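Local coordinates for protein DNA photolyase (Agrobacterium tumefaciens, PDB 4U63) that repairs cyclobutane pyrimidine dimers in ultraviolet-damaged DNA with light, using a flavin-adenine dinucleotide cofactor and a methenyltetrahydrofolate antenna, at residues D39-L43 / V115-R119; W73-S77 / P262-E268; R249-A253 / F429-Y435. One frame throughout, in Å; residues are numbered along the deposited sequence. Where two conformers were deposited one is given.

Contact 1 (D39-L43 / V115-R119); sequences DNLAL and VVWNR. With SO4 (sulfate ion), chain D; SO4 (sulfate ion), chain E.
The N-terminal turn of helix 41-49 sits against the C-terminal end of strand 114-118, the CA atoms of A42 and W117 coming within 5.3 Å of each other. N118 and N40 make the polar link: N118 ND2 donates to N40 OD1 over 2.9 Å, almost straight at 174°, and the acceptor lies in the amide plane of N118. N40, its CG anti to the backbone N (chi1 -176°), is the N-cap, and the same OD1 also takes L43 N at 3.0 Å. The two donors reach this oxygen from opposite faces of the carbonyl plane, so the cap is gripped from both sides. N118 ND2 has a further partner in D34. This is the alpha/beta domain of the photolyase fold, in which a five-stranded parallel sheet carries helices; strand 114-118 runs next to strand 27-31, and helix 41-49 begins against the end of strand 114-118. N118 OD1 takes a weak bond from A42 N at 3.3 Å and is bridged by a water to L41 N. A42 CB rests 4.1 Å from V116 CG2. R119, just past the strand, hydrogen-bonds two sulfate ions, probably from the crystallisation liquor, its NH2 lying 2.7 Å from O1 of the chain D sulfate.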
loop_
_atom_site.group_PDB
_atom_site.type_symbol
_atom_site.label_atom_id
_atom_site.label_comp_id
_atom_site.label_asym_id
_atom_site.label_seq_id
_atom_site.Cartn_x
_atom_site.Cartn_y
_atom_site.Cartn_z
ATOM N N ASP A 39 -0.985 -9.265 -17.429
ATOM C CA ASP A 39 -2.376 -9.142 -17.012
ATOM C C ASP A 39 -2.840 -7.675 -17.049
ATOM O O ASP A 39 -3.409 -7.153 -16.093
ATOM C CB ASP A 39 -2.575 -9.769 -15.622
ATOM C CG ASP A 39 -4.031 -10.136 -15.346
ATOM O OD1 ASP A 39 -4.757 -10.438 -16.315
ATOM O OD2 ASP A 39 -4.446 -10.142 -14.169
ATOM N N ASN A 40 -2.576 -7.027 -18.182
ATOM C CA ASN A 40 -2.877 -5.612 -18.365
ATOM C C ASN A 40 -3.855 -5.480 -19.525
ATOM O O ASN A 40 -3.450 -5.472 -20.697
ATOM C CB ASN A 40 -1.573 -4.836 -18.596
ATOM C CG ASN A 40 -1.789 -3.342 -18.710
ATOM O OD1 ASN A 40 -2.859 -2.889 -19.102
ATOM N ND2 ASN A 40 -0.769 -2.565 -18.374
ATOM N N LEU A 41 -5.147 -5.393 -19.196
ATOM C CA LEU A 41 -6.208 -5.406 -20.223
ATOM C C LEU A 41 -6.181 -4.177 -21.116
ATOM O O LEU A 41 -6.504 -4.264 -22.296
ATOM C CB LEU A 41 -7.597 -5.571 -19.587
ATOM C CG LEU A 41 -7.886 -6.919 -18.904
ATOM C CD1 LEU A 41 -9.265 -6.932 -18.264
ATOM C CD2 LEU A 41 -7.759 -8.078 -19.883
ATOM N N ALA A 42 -5.786 -3.030 -20.562
ATOM C CA ALA A 42 -5.665 -1.811 -21.372
ATOM C C ALA A 42 -4.592 -1.980 -22.439
ATOM O O ALA A 42 -4.820 -1.698 -23.620
ATOM C CB ALA A 42 -5.355 -0.605 -20.498
ATOM N N LEU A 43 -3.420 -2.447 -22.025
ATOM C CA LEU A 43 -2.320 -2.683 -22.971
ATOM C C LEU A 43 -2.709 -3.724 -24.032
ATOM O O LEU A 43 -2.437 -3.539 -25.218
ATOM C CB LEU A 43 -1.061 -3.115 -22.235
ATOM C CG LEU A 43 0.192 -3.305 -23.088
ATOM C CD1 LEU A 43 0.623 -2.017 -23.763
ATOM C CD2 LEU A 43 1.312 -3.837 -22.218
ATOM N N VAL A 115 -7.708 6.394 -26.602
ATOM C CA VAL A 115 -6.948 6.410 -25.369
ATOM C C VAL A 115 -7.503 5.295 -24.501
ATOM O O VAL A 115 -8.714 5.191 -24.331
ATOM C CB VAL A 115 -7.066 7.734 -24.595
ATOM C CG1 VAL A 115 -6.201 7.683 -23.336
ATOM C CG2 VAL A 115 -6.665 8.916 -25.471
ATOM N N VAL A 116 -6.611 4.464 -23.967
ATOM C CA VAL A 116 -6.996 3.444 -23.014
ATOM C C VAL A 116 -6.262 3.614 -21.693
ATOM O O VAL A 116 -5.143 4.146 -21.638
ATOM C CB VAL A 116 -6.752 2.014 -23.551
ATOM C CG1 VAL A 116 -7.600 1.765 -24.791
ATOM C CG2 VAL A 116 -5.270 1.770 -23.842
ATOM N N TRP A 117 -6.910 3.159 -20.632
ATOM C CA TRP A 117 -6.293 3.070 -19.328
ATOM C C TRP A 117 -6.945 1.995 -18.469
ATOM O O TRP A 117 -8.051 1.538 -18.744
ATOM C CB TRP A 117 -6.320 4.424 -18.597
ATOM C CG TRP A 117 -7.696 5.041 -18.296
ATOM C CD1 TRP A 117 -8.632 4.590 -17.393
ATOM C CD2 TRP A 117 -8.238 6.246 -18.858
ATOM N NE1 TRP A 117 -9.725 5.434 -17.382
ATOM C CE2 TRP A 117 -9.508 6.454 -18.271
ATOM C CE3 TRP A 117 -7.777 7.165 -19.813
ATOM C CZ2 TRP A 117 -10.322 7.547 -18.606
ATOM C CZ3 TRP A 117 -8.583 8.251 -20.144
ATOM C CH2 TRP A 117 -9.846 8.432 -19.540
ATOM N N ASN A 118 -6.224 1.592 -17.436
ATOM C CA ASN A 118 -6.769 0.716 -16.424
ATOM C C ASN A 118 -7.445 1.546 -15.356
ATOM O O ASN A 118 -6.892 2.546 -14.881
ATOM C CB ASN A 118 -5.668 -0.151 -15.839
ATOM C CG ASN A 118 -5.129 -1.123 -16.860
ATOM O OD1 ASN A 118 -5.895 -1.889 -17.450
ATOM N ND2 ASN A 118 -3.832 -1.091 -17.097
ATOM N N ARG A 119 -8.648 1.121 -14.986
ATOM C CA ARG A 119 -9.437 1.822 -13.982
ATOM C C ARG A 119 -8.675 1.899 -12.670
ATOM O O ARG A 119 -7.911 0.975 -12.315
ATOM C CB ARG A 119 -10.766 1.108 -13.746
ATOM C CG ARG A 119 -11.699 1.177 -14.920
ATOM C CD ARG A 119 -12.862 0.227 -14.752
ATOM N NE ARG A 119 -13.587 0.102 -16.008
ATOM C CZ ARG A 119 -14.376 -0.916 -16.338
ATOM N NH1 ARG A 119 -14.565 -1.945 -15.506
ATOM N NH2 ARG A 119 -14.981 -0.906 -17.521
HETATM S S SO4 D . -16.658 -4.139 -17.910
HETATM O O1 SO4 D . -16.874 -2.707 -18.188
HETATM O O2 SO4 D . -16.389 -4.850 -19.176
HETATM O O3 SO4 D . -17.877 -4.694 -17.292
HETATM O O4 SO4 D . -15.513 -4.316 -16.988
HETATM S S SO4 E . -15.503 2.258 -20.275
HETATM O O1 SO4 E . -16.679 2.986 -20.786
HETATM O O2 SO4 E . -14.633 1.813 -21.376
HETATM O O3 SO4 E . -14.764 3.178 -19.385
HETATM O O4 SO4 E . -15.950 1.065 -19.527
HETATM O O HOH W 1 -5.859 -4.610 -16.474
#

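Contact 2 (W73-S77 / P262-E268); sequences WLHHS and PHLAAGE
A buried carboxylate in a segment that also lines the flavin pocket joins helix 68-87 to the end of helix 261-265: E268 OE2 accepts from both S77 and W73. S77 OG donates over a short 2.5 Å, meeting OE2 on the anti side, while W73 NE1 donates from the syn side at 2.8 Å and a bent 146°. The two donors come from opposite faces of the carboxylate plane, which is nearly parallel to the indole. The other oxygen, OE1, accepts from H263 ND1 at 2.8 Å, nearly along its C-O axis, so three side chains fix the rotation of the carboxylate; this gathering of donors would probably stabilise its negative charge.

Helix 261-265 ends in a Schellman motif with G267 at positive phi, and E268 follows directly, its CB directed at helix 68-87. The contact joins helix 68-87 of the alpha/beta part of the photolyase fold to the helical, flavin-binding part: L264 touches the flavin-adenine dinucleotide, and the side chain of P262 is about 5 Å from it.

W73, with CG anti to the backbone N (chi1 -168°), extends its indole toward helix 261-265. P262 CB lies over one face in a CH-pi contact, 3.6 Å from the centroid of the six-membered ring of W73, and P262 CG comes within 3.3 Å of W73 CH2. The edge of that ring points at the face of H263 in a T-shaped pair, with planes at 72°. A266 CB approaches W73 NE1 obliquely at 3.7 Å, and W223 makes another edge-to-face pair with the indole.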
loop_
_atom_site.group_PDB
_atom_site.type_symbol
_atom_site.label_atom_id
_atom_site.label_comp_id
_atom_site.label_asym_id
_atom_site.label_seq_id
_atom_site.Cartn_x
_atom_site.Cartn_y
_atom_site.Cartn_z
ATOM N N TRP A 73 9.999 4.587 -4.709
ATOM C CA TRP A 73 9.422 3.432 -5.389
ATOM C C TRP A 73 9.089 3.759 -6.851
ATOM O O TRP A 73 9.447 3.004 -7.773
ATOM C CB TRP A 73 8.166 2.927 -4.662
ATOM C CG TRP A 73 7.755 1.593 -5.173
ATOM C CD1 TRP A 73 7.020 1.338 -6.292
ATOM C CD2 TRP A 73 8.100 0.319 -4.620
ATOM N NE1 TRP A 73 6.872 -0.014 -6.464
ATOM C CE2 TRP A 73 7.522 -0.665 -5.451
ATOM C CE3 TRP A 73 8.834 -0.089 -3.493
ATOM C CZ2 TRP A 73 7.652 -2.035 -5.196
ATOM C CZ3 TRP A 73 8.954 -1.453 -3.240
ATOM C CH2 TRP A 73 8.372 -2.406 -4.094
ATOM N N LEU A 74 8.415 4.885 -7.057
ATOM C CA LEU A 74 7.957 5.270 -8.388
ATOM C C LEU A 74 9.101 5.452 -9.365
ATOM O O LEU A 74 9.004 5.028 -10.508
ATOM C CB LEU A 74 7.124 6.550 -8.335
ATOM C CG LEU A 74 6.638 7.088 -9.693
ATOM C CD1 LEU A 74 5.654 6.122 -10.324
ATOM C CD2 LEU A 74 6.004 8.464 -9.564
ATOM N N HIS A 75 10.177 6.098 -8.922
ATOM C CA HIS A 75 11.341 6.279 -9.781
ATOM C C HIS A 75 11.801 4.939 -10.356
ATOM O O HIS A 75 11.935 4.764 -11.573
ATOM C CB HIS A 75 12.487 6.904 -9.003
ATOM C CG HIS A 75 13.733 7.059 -9.806
ATOM N ND1 HIS A 75 14.054 8.227 -10.464
ATOM C CD2 HIS A 75 14.733 6.186 -10.075
ATOM C CE1 HIS A 75 15.200 8.069 -11.097
ATOM N NE2 HIS A 75 15.633 6.840 -10.878
ATOM N N HIS A 76 12.046 3.993 -9.466
ATOM C CA HIS A 76 12.553 2.689 -9.881
ATOM C C HIS A 76 11.527 1.904 -10.683
ATOM O O HIS A 76 11.887 1.209 -11.625
ATOM C CB HIS A 76 13.016 1.907 -8.673
ATOM C CG HIS A 76 14.235 2.489 -8.048
ATOM N ND1 HIS A 76 15.438 2.554 -8.710
ATOM C CD2 HIS A 76 14.442 3.036 -6.833
ATOM C CE1 HIS A 76 16.337 3.118 -7.930
ATOM N NE2 HIS A 76 15.761 3.416 -6.782
ATOM N N SER A 77 10.258 2.038 -10.320
ATOM C CA SER A 77 9.184 1.403 -11.059
ATOM C C SER A 77 9.111 1.910 -12.501
ATOM O O SER A 77 8.980 1.123 -13.422
ATOM C CB SER A 77 7.840 1.621 -10.368
ATOM O OG SER A 77 6.868 0.784 -10.960
ATOM N N PRO A 262 3.754 -3.323 -1.668
ATOM C CA PRO A 262 4.027 -2.162 -2.528
ATOM C C PRO A 262 3.918 -2.466 -4.018
ATOM O O PRO A 262 3.644 -1.568 -4.812
ATOM C CB PRO A 262 5.459 -1.782 -2.159
ATOM C CG PRO A 262 6.071 -3.074 -1.762
ATOM C CD PRO A 262 4.993 -3.821 -1.037
ATOM N N HIS A 263 4.126 -3.728 -4.388
ATOM C CA HIS A 263 3.934 -4.159 -5.767
ATOM C C HIS A 263 2.451 -4.103 -6.144
ATOM O O HIS A 263 2.111 -3.670 -7.229
ATOM C CB HIS A 263 4.507 -5.561 -5.983
ATOM C CG HIS A 263 5.988 -5.632 -5.799
ATOM N ND1 HIS A 263 6.867 -5.086 -6.701
ATOM C CD2 HIS A 263 6.745 -6.184 -4.821
ATOM C CE1 HIS A 263 8.105 -5.302 -6.293
ATOM N NE2 HIS A 263 8.057 -5.965 -5.153
ATOM N N LEU A 264 1.589 -4.534 -5.228
ATOM C CA LEU A 264 0.130 -4.461 -5.420
ATOM C C LEU A 264 -0.336 -3.012 -5.470
ATOM O O LEU A 264 -1.140 -2.642 -6.331
ATOM C CB LEU A 264 -0.611 -5.242 -4.320
ATOM C CG LEU A 264 -0.649 -6.763 -4.504
ATOM C CD1 LEU A 264 -1.025 -7.463 -3.210
ATOM C CD2 LEU A 264 -1.614 -7.161 -5.611
ATOM N N ALA A 265 0.190 -2.190 -4.571
ATOM C CA ALA A 265 -0.159 -0.762 -4.515
ATOM C C ALA A 265 0.203 -0.027 -5.807
ATOM O O ALA A 265 -0.551 0.817 -6.283
ATOM C CB ALA A 265 0.544 -0.107 -3.341
ATOM N N ALA A 266 1.369 -0.354 -6.360
ATOM C CA ALA A 266 1.864 0.268 -7.597
ATOM C C ALA A 266 1.293 -0.371 -8.875
ATOM O O ALA A 266 1.575 0.105 -9.977
ATOM C CB ALA A 266 3.393 0.212 -7.621
ATOM N N GLY A 267 0.508 -1.448 -8.730
ATOM C CA GLY A 267 -0.080 -2.159 -9.865
ATOM C C GLY A 267 0.938 -2.889 -10.716
ATOM O O GLY A 267 0.733 -3.083 -11.928
ATOM N N GLU A 268 2.027 -3.302 -10.076
ATOM C CA GLU A 268 3.105 -4.044 -10.737
ATOM C C GLU A 268 2.756 -5.518 -10.870
ATOM O O GLU A 268 3.411 -6.266 -11.620
ATOM C CB GLU A 268 4.411 -3.849 -9.979
ATOM C CG GLU A 268 4.874 -2.412 -10.076
ATOM C CD GLU A 268 5.945 -2.019 -9.095
ATOM O OE1 GLU A 268 6.426 -2.862 -8.308
ATOM O OE2 GLU A 268 6.313 -0.823 -9.112
#

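Contact 3 (R249-A253 / F429-Y435); sequences RDFPA and FDGDGDY
Y435 has CG anti to the backbone N (chi1 178°), which turns one ring face to P252, while F429, with CG anti to its own carbonyl carbon (chi1 -65°), lays its ring beside D250. P252 CB stands over the Y435 face in a CH-pi contact, 3.7 Å from the ring centroid and 15° off the normal; the proline ring crosses the phenol at about a right angle. A253 CB fits in beside it, 4.0 Å from Y435 CB and 3.8 Å from D434 CB. At the other end F429 CD1 lies 3.3 Å from D250 O, an oxygen that the contact buries without any polar partner in the model, and F429 CE1 meets D250 CB. Between these ends F429 O approaches the edge of the F251 ring, near its plane, and also the CD of P252.

A water links the two segments: it accepts from A253 N and donates to F429 O, at 2.6 Å, and to D430 OD1. That carboxylate oxygen takes Y435 N as well, at 3.0 Å, and D430 OD2 receives V436 N, so D430 clasps the first turn of helix 434-439. The Y435 hydroxyl bonds Q353 on helix 345-357. The arrangement sets the loop after helix 245-248 against a type I turn, D430 to G433, joining helices 422-429 and 434-439 in the helical, flavin-binding part of the photolyase fold.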
loop_
_atom_site.group_PDB
_atom_site.type_symbol
_atom_site.label_atom_id
_atom_site.label_comp_id
_atom_site.label_asym_id
_atom_site.label_seq_id
_atom_site.Cartn_x
_atom_site.Cartn_y
_atom_site.Cartn_z
ATOM N N ARG A 249 2.528 -15.558 10.338
ATOM C CA ARG A 249 2.283 -14.159 10.000
ATOM C C ARG A 249 2.079 -13.226 11.194
ATOM O O ARG A 249 2.235 -12.027 11.036
ATOM C CB ARG A 249 1.095 -14.031 9.033
ATOM C CG ARG A 249 -0.252 -14.453 9.602
ATOM C CD ARG A 249 -1.335 -14.343 8.546
ATOM N NE ARG A 249 -1.739 -12.957 8.361
ATOM C CZ ARG A 249 -2.569 -12.299 9.178
ATOM N NH1 ARG A 249 -3.104 -12.899 10.254
ATOM N NH2 ARG A 249 -2.871 -11.033 8.921
ATOM N N ASP A 250 1.736 -13.767 12.369
ATOM C CA ASP A 250 1.498 -12.943 13.576
ATOM C C ASP A 250 2.781 -12.483 14.278
ATOM O O ASP A 250 2.730 -11.593 15.137
ATOM C CB ASP A 250 0.638 -13.707 14.601
ATOM C CG ASP A 250 -0.807 -13.898 14.146
ATOM O OD1 ASP A 250 -1.349 -13.011 13.457
ATOM O OD2 ASP A 250 -1.404 -14.947 14.493
ATOM N N PHE A 251 3.916 -13.078 13.913
ATOM C CA PHE A 251 5.159 -12.910 14.648
ATOM C C PHE A 251 6.163 -12.083 13.839
ATOM O O PHE A 251 6.751 -12.593 12.882
ATOM C CB PHE A 251 5.713 -14.295 14.992
ATOM C CG PHE A 251 4.756 -15.126 15.800
ATOM C CD1 PHE A 251 4.635 -14.933 17.171
ATOM C CD2 PHE A 251 3.953 -16.086 15.193
ATOM C CE1 PHE A 251 3.745 -15.684 17.923
ATOM C CE2 PHE A 251 3.063 -16.839 15.944
ATOM C CZ PHE A 251 2.961 -16.638 17.308
ATOM N N PRO A 252 6.369 -10.800 14.221
ATOM C CA PRO A 252 7.159 -9.901 13.379
ATOM C C PRO A 252 8.621 -10.267 13.178
ATOM O O PRO A 252 9.206 -9.822 12.202
ATOM C CB PRO A 252 7.045 -8.540 14.097
ATOM C CG PRO A 252 6.696 -8.873 15.486
ATOM C CD PRO A 252 5.834 -10.091 15.397
ATOM N N ALA A 253 9.198 -11.048 14.081
ATOM C CA ALA A 253 10.587 -11.504 13.914
ATOM C C ALA A 253 10.711 -12.469 12.743
ATOM O O ALA A 253 11.796 -12.626 12.175
ATOM C CB ALA A 253 11.087 -12.161 15.192
ATOM N N PHE A 429 3.769 -11.665 20.905
ATOM C CA PHE A 429 4.110 -11.833 19.487
ATOM C C PHE A 429 5.620 -11.781 19.179
ATOM O O PHE A 429 6.012 -12.068 18.054
ATOM C CB PHE A 429 3.338 -10.802 18.642
ATOM C CG PHE A 429 1.838 -10.998 18.670
ATOM C CD1 PHE A 429 1.262 -12.113 18.072
ATOM C CD2 PHE A 429 1.003 -10.077 19.302
ATOM C CE1 PHE A 429 -0.116 -12.305 18.097
ATOM C CE2 PHE A 429 -0.377 -10.264 19.327
ATOM C CZ PHE A 429 -0.936 -11.377 18.723
ATOM N N ASP A 430 6.442 -11.425 20.175
ATOM C CA ASP A 430 7.903 -11.372 20.031
ATOM C C ASP A 430 8.589 -11.825 21.338
ATOM O O ASP A 430 9.450 -11.130 21.895
ATOM C CB ASP A 430 8.319 -9.944 19.636
ATOM C CG ASP A 430 9.785 -9.834 19.243
ATOM O OD1 ASP A 430 10.290 -10.717 18.521
ATOM O OD2 ASP A 430 10.433 -8.837 19.638
ATOM N N GLY A 431 8.215 -13.015 21.806
ATOM C CA GLY A 431 8.612 -13.507 23.129
ATOM C C GLY A 431 10.101 -13.516 23.412
ATOM O O GLY A 431 10.532 -13.126 24.496
ATOM N N ASP A 432 10.891 -13.954 22.437
ATOM C CA ASP A 432 12.347 -13.991 22.595
ATOM C C ASP A 432 13.004 -12.635 22.354
ATOM O O ASP A 432 14.186 -12.479 22.639
ATOM C CB ASP A 432 12.966 -15.059 21.682
ATOM C CG ASP A 432 12.546 -16.473 22.068
ATOM O OD1 ASP A 432 12.084 -16.685 23.212
ATOM O OD2 ASP A 432 12.680 -17.378 21.222
ATOM N N GLY A 433 12.243 -11.668 21.832
ATOM C CA GLY A 433 12.725 -10.310 21.621
ATOM C C GLY A 433 13.539 -10.102 20.351
ATOM O O GLY A 433 14.192 -9.067 20.199
ATOM N N ASP A 434 13.493 -11.065 19.429
ATOM C CA ASP A 434 14.314 -11.006 18.205
ATOM C C ASP A 434 13.992 -9.826 17.297
ATOM O O ASP A 434 14.884 -9.226 16.727
ATOM C CB ASP A 434 14.203 -12.315 17.416
ATOM C CG ASP A 434 14.824 -13.490 18.148
ATOM O OD1 ASP A 434 15.630 -13.267 19.078
ATOM O OD2 ASP A 434 14.501 -14.642 17.796
ATOM N N TYR A 435 12.714 -9.502 17.151
ATOM C CA TYR A 435 12.324 -8.324 16.361
ATOM C C TYR A 435 12.812 -7.036 17.036
ATOM O O TYR A 435 13.358 -6.159 16.378
ATOM C CB TYR A 435 10.822 -8.303 16.173
ATOM C CG TYR A 435 10.248 -7.118 15.427
ATOM C CD1 TYR A 435 10.323 -7.027 14.036
ATOM C CD2 TYR A 435 9.590 -6.099 16.114
ATOM C CE1 TYR A 435 9.763 -5.947 13.352
ATOM C CE2 TYR A 435 9.038 -5.020 15.447
ATOM C CZ TYR A 435 9.123 -4.946 14.069
ATOM O OH TYR A 435 8.559 -3.878 13.411
HETATM O O HOH W 2 8.316 -11.948 16.802
#

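Contacts 1 and 2 are buried, whereas contact 3 is partly buried and includes an exposed aspartate. Contact 1 lies wholly within the alpha/beta part, contact 2 spans from that part to the flavin-binding helices, and contact 3 stays among those helices, on the opposite side of the chain's centre from contact 1, with centres about 41 Å apart. Their chemistry differs accordingly. Paired amides fasten a helix start to a strand end in 39-43/115-119; a carboxylate held by three donors sits beside a T-shaped ring pair and a CH-pi contact in 73-77/262-268; proline, alanine and aromatic packing with one bridging water joins 249-253 to 429-435. Segment 249-253 lies in the loop leading to helix 261-265, most of which belongs to 262-268.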